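Local coordinates for nicastrin (Dictyostelium purpureum, PDB 4R12), which is probably an essential subunit of gamma-secretase, the membrane protease complex that cleaves integral membrane proteins such as Notch receptors within the bilayer, at residues A[466-477]-A[500-508]. Numbering follows the deposited sequence.
Sequences ITCFNILMKTYP and YETKLIHRL
Tyr500 OH is held by two partners, the side-chain amide of Asn470 and a water. Asn470 ND2 donates to Tyr500 OH at 2.8 Å, with the hydroxyl in the plane of the amide. The hydroxyl also donates to the water, which in turn donates hydrogen bonds to Ile466 O and Cys468 O. The second N-H of Asn470 ND2 bonds Thr475 O, so one amide ties the turn to itself and to the helix. The Tyr500 side chain extends anti to its backbone N (chi1 -178°), which carries the ring into the loop. Pro477 lies over one face of the Tyr500 ring, its CB 3.7 Å from the ring centroid. Met473 SD approaches the ring obliquely, a Met-aromatic contact. A phenylalanine here would probably leave the Asn470 amide and the bridging water without their shared partner. One turn on, Met473 CE lies 3.8 Å from Leu504 CD1. Arg507 NE (3.0 Å) and NH2 (3.2 Å) take Leu472 O side-on. Leu508 CD1 covers a face of Phe469 and meets Leu472 CD1. Thus a loop with a 3-10 turn (470-472), following helix 452-463, packs along helix 500-512. Arg507 NH2 also reaches Cys533 O, and Tyr534 makes a cation-pi contact with the arginine, linking this helix to strand 532-534. Helix 452-463 packs against Leu504 through Phe462, and its Cys461 is disulfide-bonded to Cys468. Ile505 touches Ile200 of strand 192-203.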
ATOM      1  N   ILE A 466      -0.921 -14.276  -3.368  1.00 23.67           N
ATOM      2  CA  ILE A 466      -0.853 -13.520  -4.611  1.00 23.89           C
ATOM      3  C   ILE A 466      -0.315 -14.391  -5.773  1.00 26.08           C
ATOM      4  O   ILE A 466       0.704 -14.107  -6.393  1.00 26.58           O
ATOM      5  CB  ILE A 466      -0.022 -12.223  -4.395  1.00 26.32           C
ATOM      6  CG1 ILE A 466      -0.131 -11.290  -5.606  1.00 23.32           C
ATOM      7  CG2 ILE A 466       1.427 -12.533  -3.967  1.00 26.12           C
ATOM      8  CD1 ILE A 466       0.187  -9.843  -5.296  1.00 26.52           C
ATOM      9  N   THR A 467      -1.063 -15.440  -6.084  1.00 24.47           N
ATOM     10  CA  THR A 467      -0.649 -16.400  -7.102  1.00 27.87           C
ATOM     11  C   THR A 467      -1.428 -16.269  -8.425  1.00 27.88           C
ATOM     12  O   THR A 467      -1.215 -17.048  -9.358  1.00 28.10           O
ATOM     13  CB  THR A 467      -0.798 -17.824  -6.550  1.00 29.25           C
ATOM     14  OG1 THR A 467      -2.153 -18.015  -6.109  1.00 27.67           O
ATOM     15  CG2 THR A 467       0.162 -18.032  -5.353  1.00 29.24           C
ATOM     16  N   CYS A 468      -2.322 -15.287  -8.505  1.00 24.62           N
ATOM     17  CA  CYS A 468      -3.211 -15.151  -9.666  1.00 23.84           C
ATOM     18  C   CYS A 468      -2.546 -14.437 -10.839  1.00 26.20           C
ATOM     19  O   CYS A 468      -1.615 -13.658 -10.657  1.00 27.31           O
ATOM     20  CB  CYS A 468      -4.483 -14.396  -9.283  1.00 27.09           C
ATOM     21  SG  CYS A 468      -4.232 -12.616  -8.948  1.00 30.63           S
ATOM     22  N   PHE A 469      -3.032 -14.735 -12.042  1.00 26.82           N
ATOM     23  CA  PHE A 469      -2.644 -14.048 -13.276  1.00 27.49           C
ATOM     24  C   PHE A 469      -1.153 -14.018 -13.536  1.00 27.98           C
ATOM     25  O   PHE A 469      -0.638 -13.090 -14.158  1.00 28.92           O
ATOM     26  CB  PHE A 469      -3.183 -12.618 -13.277  1.00 28.06           C
ATOM     27  CG  PHE A 469      -4.673 -12.560 -13.264  1.00 28.16           C
ATOM     28  CD1 PHE A 469      -5.405 -13.192 -14.260  1.00 29.84           C
ATOM     29  CD2 PHE A 469      -5.346 -11.920 -12.244  1.00 27.11           C
ATOM     30  CE1 PHE A 469      -6.788 -13.163 -14.249  1.00 31.76           C
ATOM     31  CE2 PHE A 469      -6.725 -11.873 -12.227  1.00 28.14           C
ATOM     32  CZ  PHE A 469      -7.449 -12.505 -13.235  1.00 31.29           C
ATOM     33  N   ASN A 470      -0.457 -15.051 -13.092  1.00 27.46           N
ATOM     34  CA  ASN A 470       0.977 -15.077 -13.311  1.00 32.22           C
ATOM     35  C   ASN A 470       1.294 -15.248 -14.801  1.00 31.93           C
ATOM     36  O   ASN A 470       2.403 -14.950 -15.227  1.00 32.10           O
ATOM     37  CB  ASN A 470       1.628 -16.183 -12.485  1.00 32.14           C
ATOM     38  CG  ASN A 470       3.137 -16.080 -12.475  1.00 35.91           C
ATOM     39  OD1 ASN A 470       3.823 -16.895 -13.082  1.00 34.88           O
ATOM     40  ND2 ASN A 470       3.664 -15.066 -11.786  1.00 30.57           N
ATOM     41  N   ILE A 471       0.303 -15.694 -15.582  1.00 30.27           N
ATOM     42  CA  ILE A 471       0.449 -15.791 -17.037  1.00 31.03           C
ATOM     43  C   ILE A 471       0.769 -14.424 -17.652  1.00 32.63           C
ATOM     44  O   ILE A 471       1.333 -14.348 -18.743  1.00 33.90           O
ATOM     45  CB  ILE A 471      -0.817 -16.369 -17.711  1.00 32.47           C
ATOM     46  CG1 ILE A 471      -0.512 -16.817 -19.149  1.00 35.20           C
ATOM     47  CG2 ILE A 471      -1.974 -15.377 -17.680  1.00 32.01           C
ATOM     48  CD1 ILE A 471      -1.641 -17.591 -19.811  1.00 37.22           C
ATOM     49  N   LEU A 472       0.426 -13.347 -16.939  1.00 30.90           N
ATOM     50  CA  LEU A 472       0.717 -12.000 -17.414  1.00 32.86           C
ATOM     51  C   LEU A 472       2.125 -11.560 -17.024  1.00 32.19           C
ATOM     52  O   LEU A 472       2.604 -10.518 -17.497  1.00 32.78           O
ATOM     53  CB  LEU A 472      -0.309 -10.986 -16.862  1.00 30.52           C
ATOM     54  CG  LEU A 472      -1.805 -11.230 -17.046  1.00 30.74           C
ATOM     55  CD1 LEU A 472      -2.580 -10.092 -16.375  1.00 30.02           C
ATOM     56  CD2 LEU A 472      -2.177 -11.340 -18.520  1.00 30.40           C
ATOM     57  N   MET A 473       2.786 -12.328 -16.156  1.00 32.35           N
ATOM     58  CA  MET A 473       4.089 -11.946 -15.608  1.00 34.20           C
ATOM     59  C   MET A 473       5.279 -12.712 -16.195  1.00 38.80           C
ATOM     60  O   MET A 473       5.131 -13.812 -16.746  1.00 36.76           O
ATOM     61  CB  MET A 473       4.115 -12.145 -14.088  1.00 32.99           C
ATOM     62  CG  MET A 473       3.019 -11.438 -13.299  1.00 32.69           C
ATOM     63  SD  MET A 473       3.210  -9.646 -13.339  1.00 37.90           S
ATOM     64  CE  MET A 473       2.026  -9.396 -14.574  1.00 29.39           C
ATOM     65  N   LYS A 474       6.464 -12.130 -16.030  1.00 35.91           N
ATOM     66  CA  LYS A 474       7.710 -12.747 -16.496  1.00 39.96           C
ATOM     67  C   LYS A 474       8.444 -13.456 -15.356  1.00 40.52           C
ATOM     68  O   LYS A 474       9.428 -14.157 -15.577  1.00 41.60           O
ATOM     69  CB  LYS A 474       8.626 -11.689 -17.131  1.00 40.51           C
ATOM     70  CG  LYS A 474       7.936 -10.801 -18.168  1.00 43.69           C
ATOM     71  CD  LYS A 474       7.677 -11.539 -19.475  1.00 44.32           C
ATOM     72  CE  LYS A 474       8.983 -11.819 -20.214  1.00 47.86           C
ATOM     73  NZ  LYS A 474       8.809 -12.635 -21.462  1.00 47.10           N
ATOM     74  N   THR A 475       7.970 -13.258 -14.133  1.00 37.55           N
ATOM     75  CA  THR A 475       8.598 -13.861 -12.960  1.00 37.63           C
ATOM     76  C   THR A 475       7.524 -14.421 -12.028  1.00 36.26           C
ATOM     77  O   THR A 475       6.357 -14.074 -12.156  1.00 34.20           O
ATOM     78  CB  THR A 475       9.466 -12.832 -12.175  1.00 39.64           C
ATOM     79  OG1 THR A 475       8.680 -11.671 -11.856  1.00 41.13           O
ATOM     80  CG2 THR A 475      10.668 -12.400 -12.998  1.00 40.96           C
ATOM     81  N   TYR A 476       7.924 -15.293 -11.106  1.00 37.04           N
ATOM     82  CA  TYR A 476       7.050 -15.732 -10.023  1.00 37.76           C
ATOM     83  C   TYR A 476       7.403 -14.946  -8.751  1.00 35.38           C
ATOM     84  O   TYR A 476       8.577 -14.703  -8.500  1.00 35.52           O
ATOM     85  CB  TYR A 476       7.197 -17.233  -9.783  1.00 38.63           C
ATOM     86  CG  TYR A 476       5.977 -17.852  -9.137  1.00 41.17           C
ATOM     87  CD1 TYR A 476       5.845 -17.903  -7.749  1.00 40.82           C
ATOM     88  CD2 TYR A 476       4.944 -18.364  -9.915  1.00 42.70           C
ATOM     89  CE1 TYR A 476       4.717 -18.455  -7.158  1.00 41.50           C
ATOM     90  CE2 TYR A 476       3.814 -18.920  -9.333  1.00 42.95           C
ATOM     91  CZ  TYR A 476       3.706 -18.965  -7.956  1.00 43.38           C
ATOM     92  OH  TYR A 476       2.577 -19.523  -7.385  1.00 46.21           O
ATOM     93  N   PRO A 477       6.395 -14.535  -7.953  1.00 32.70           N
ATOM     94  CA  PRO A 477       6.740 -13.748  -6.757  1.00 31.92           C
ATOM     95  C   PRO A 477       7.510 -14.551  -5.690  1.00 31.17           C
ATOM     96  O   PRO A 477       7.146 -15.683  -5.403  1.00 31.58           O
ATOM     97  CB  PRO A 477       5.365 -13.303  -6.215  1.00 30.26           C
ATOM     98  CG  PRO A 477       4.396 -14.315  -6.740  1.00 31.77           C
ATOM     99  CD  PRO A 477       4.936 -14.707  -8.106  1.00 33.04           C
ATOM    100  N   TYR A 500       6.825  -6.841  -7.307  1.00 26.67           N
ATOM    101  CA  TYR A 500       5.926  -7.699  -8.071  1.00 26.26           C
ATOM    102  C   TYR A 500       4.515  -7.145  -8.085  1.00 25.70           C
ATOM    103  O   TYR A 500       3.869  -7.113  -9.128  1.00 24.24           O
ATOM    104  CB  TYR A 500       5.927  -9.108  -7.480  1.00 26.33           C
ATOM    105  CG  TYR A 500       5.063 -10.093  -8.243  1.00 28.31           C
ATOM    106  CD1 TYR A 500       5.557 -10.758  -9.359  1.00 29.59           C
ATOM    107  CD2 TYR A 500       3.756 -10.359  -7.842  1.00 25.68           C
ATOM    108  CE1 TYR A 500       4.768 -11.663 -10.073  1.00 29.30           C
ATOM    109  CE2 TYR A 500       2.963 -11.268  -8.537  1.00 26.84           C
ATOM    110  CZ  TYR A 500       3.475 -11.913  -9.656  1.00 29.79           C
ATOM    111  OH  TYR A 500       2.691 -12.818 -10.358  1.00 29.82           O
ATOM    112  N   GLU A 501       4.055  -6.703  -6.916  1.00 24.04           N
ATOM    113  CA  GLU A 501       2.692  -6.208  -6.760  1.00 24.73           C
ATOM    114  C   GLU A 501       2.357  -5.047  -7.699  1.00 23.58           C
ATOM    115  O   GLU A 501       1.269  -5.024  -8.274  1.00 22.27           O
ATOM    116  CB  GLU A 501       2.448  -5.788  -5.308  1.00 24.33           C
ATOM    117  CG  GLU A 501       2.072  -6.936  -4.385  1.00 29.63           C
ATOM    118  CD  GLU A 501       3.257  -7.802  -3.968  1.00 23.47           C
ATOM    119  OE1 GLU A 501       3.007  -8.878  -3.372  1.00 24.60           O
ATOM    120  OE2 GLU A 501       4.421  -7.413  -4.225  1.00 25.93           O
ATOM    121  N   THR A 502       3.275  -4.094  -7.852  1.00 23.11           N
ATOM    122  CA  THR A 502       3.077  -2.987  -8.783  1.00 22.20           C
ATOM    123  C   THR A 502       3.081  -3.444 -10.243  1.00 24.65           C
ATOM    124  O   THR A 502       2.229  -3.039 -11.025  1.00 23.71           O
ATOM    125  CB  THR A 502       4.158  -1.892  -8.599  1.00 24.25           C
ATOM    126  OG1 THR A 502       3.997  -1.290  -7.315  1.00 24.54           O
ATOM    127  CG2 THR A 502       4.015  -0.799  -9.644  1.00 25.20           C
ATOM    128  N   LYS A 503       4.043  -4.285 -10.605  1.00 23.98           N
ATOM    129  CA  LYS A 503       4.088  -4.818 -11.968  1.00 23.90           C
ATOM    130  C   LYS A 503       2.820  -5.604 -12.312  1.00 24.30           C
ATOM    131  O   LYS A 503       2.273  -5.466 -13.416  1.00 25.58           O
ATOM    132  CB  LYS A 503       5.311  -5.697 -12.140  1.00 26.06           C
ATOM    133  CG  LYS A 503       6.626  -4.959 -11.969  1.00 26.52           C
ATOM    134  CD  LYS A 503       7.813  -5.904 -12.155  1.00 31.49           C
ATOM    135  CE  LYS A 503       9.078  -5.109 -12.442  1.00 33.09           C
ATOM    136  NZ  LYS A 503      10.120  -5.269 -11.396  1.00 37.66           N
ATOM    137  N   LEU A 504       2.348  -6.418 -11.369  1.00 23.39           N
ATOM    138  CA  LEU A 504       1.104  -7.171 -11.584  1.00 24.64           C
ATOM    139  C   LEU A 504      -0.100  -6.251 -11.785  1.00 24.49           C
ATOM    140  O   LEU A 504      -0.880  -6.428 -12.742  1.00 23.40           O
ATOM    141  CB  LEU A 504       0.838  -8.131 -10.416  1.00 24.47           C
ATOM    142  CG  LEU A 504      -0.465  -8.940 -10.475  1.00 24.40           C
ATOM    143  CD1 LEU A 504      -0.604  -9.690 -11.808  1.00 24.67           C
ATOM    144  CD2 LEU A 504      -0.551  -9.923  -9.321  1.00 24.80           C
ATOM    145  N   ILE A 505      -0.278  -5.274 -10.891  1.00 22.49           N
ATOM    146  CA  ILE A 505      -1.379  -4.322 -11.063  1.00 23.47           C
ATOM    147  C   ILE A 505      -1.264  -3.626 -12.431  1.00 22.53           C
ATOM    148  O   ILE A 505      -2.248  -3.505 -13.161  1.00 24.02           O
ATOM    149  CB  ILE A 505      -1.417  -3.269  -9.928  1.00 22.05           C
ATOM    150  CG1 ILE A 505      -1.809  -3.919  -8.593  1.00 22.68           C
ATOM    151  CG2 ILE A 505      -2.391  -2.159 -10.246  1.00 23.20           C
ATOM    152  CD1 ILE A 505      -1.660  -2.967  -7.390  1.00 22.60           C
ATOM    153  N   HIS A 506      -0.059  -3.201 -12.789  1.00 23.27           N
ATOM    154  CA  HIS A 506       0.160  -2.564 -14.092  1.00 24.51           C
ATOM    155  C   HIS A 506      -0.233  -3.484 -15.269  1.00 24.26           C
ATOM    156  O   HIS A 506      -1.009  -3.099 -16.140  1.00 24.77           O
ATOM    157  CB  HIS A 506       1.629  -2.143 -14.220  1.00 24.74           C
ATOM    158  CG  HIS A 506       1.990  -1.580 -15.560  1.00 26.33           C
ATOM    159  ND1 HIS A 506       3.195  -1.843 -16.171  1.00 28.07           N
ATOM    160  CD2 HIS A 506       1.320  -0.745 -16.392  1.00 26.86           C
ATOM    161  CE1 HIS A 506       3.248  -1.207 -17.333  1.00 28.53           C
ATOM    162  NE2 HIS A 506       2.123  -0.536 -17.488  1.00 27.42           N
ATOM    163  N   ARG A 507       0.310  -4.687 -15.295  1.00 23.25           N
ATOM    164  CA  ARG A 507       0.066  -5.581 -16.432  1.00 25.04           C
ATOM    165  C   ARG A 507      -1.396  -6.040 -16.494  1.00 24.69           C
ATOM    166  O   ARG A 507      -1.958  -6.213 -17.588  1.00 23.77           O
ATOM    167  CB  ARG A 507       0.991  -6.787 -16.369  1.00 24.72           C
ATOM    168  CG  ARG A 507       2.489  -6.482 -16.392  1.00 26.89           C
ATOM    169  CD  ARG A 507       3.075  -6.464 -17.788  1.00 28.45           C
ATOM    170  NE  ARG A 507       2.927  -7.744 -18.486  1.00 27.71           N
ATOM    171  CZ  ARG A 507       3.235  -7.921 -19.768  1.00 29.52           C
ATOM    172  NH1 ARG A 507       3.701  -6.897 -20.473  1.00 28.72           N
ATOM    173  NH2 ARG A 507       3.077  -9.112 -20.349  1.00 29.28           N
ATOM    174  N   LEU A 508      -2.017  -6.223 -15.333  1.00 23.47           N
ATOM    175  CA  LEU A 508      -3.420  -6.616 -15.288  1.00 23.42           C
ATOM    176  C   LEU A 508      -4.339  -5.471 -15.753  1.00 23.98           C
ATOM    177  O   LEU A 508      -5.220  -5.678 -16.586  1.00 24.44           O
ATOM    178  CB  LEU A 508      -3.796  -7.077 -13.871  1.00 24.13           C
ATOM    179  CG  LEU A 508      -5.250  -7.495 -13.659  1.00 23.75           C
ATOM    180  CD1 LEU A 508      -5.605  -8.714 -14.552  1.00 24.47           C
ATOM    181  CD2 LEU A 508      -5.521  -7.786 -12.169  1.00 23.22           C
TER
HETATM  182  O   HOH W   1       0.820 -13.881  -9.167  1.00 26.37           O
HETATM  183  O   HOH W   2       2.588 -12.246 -20.322  1.00 36.10           O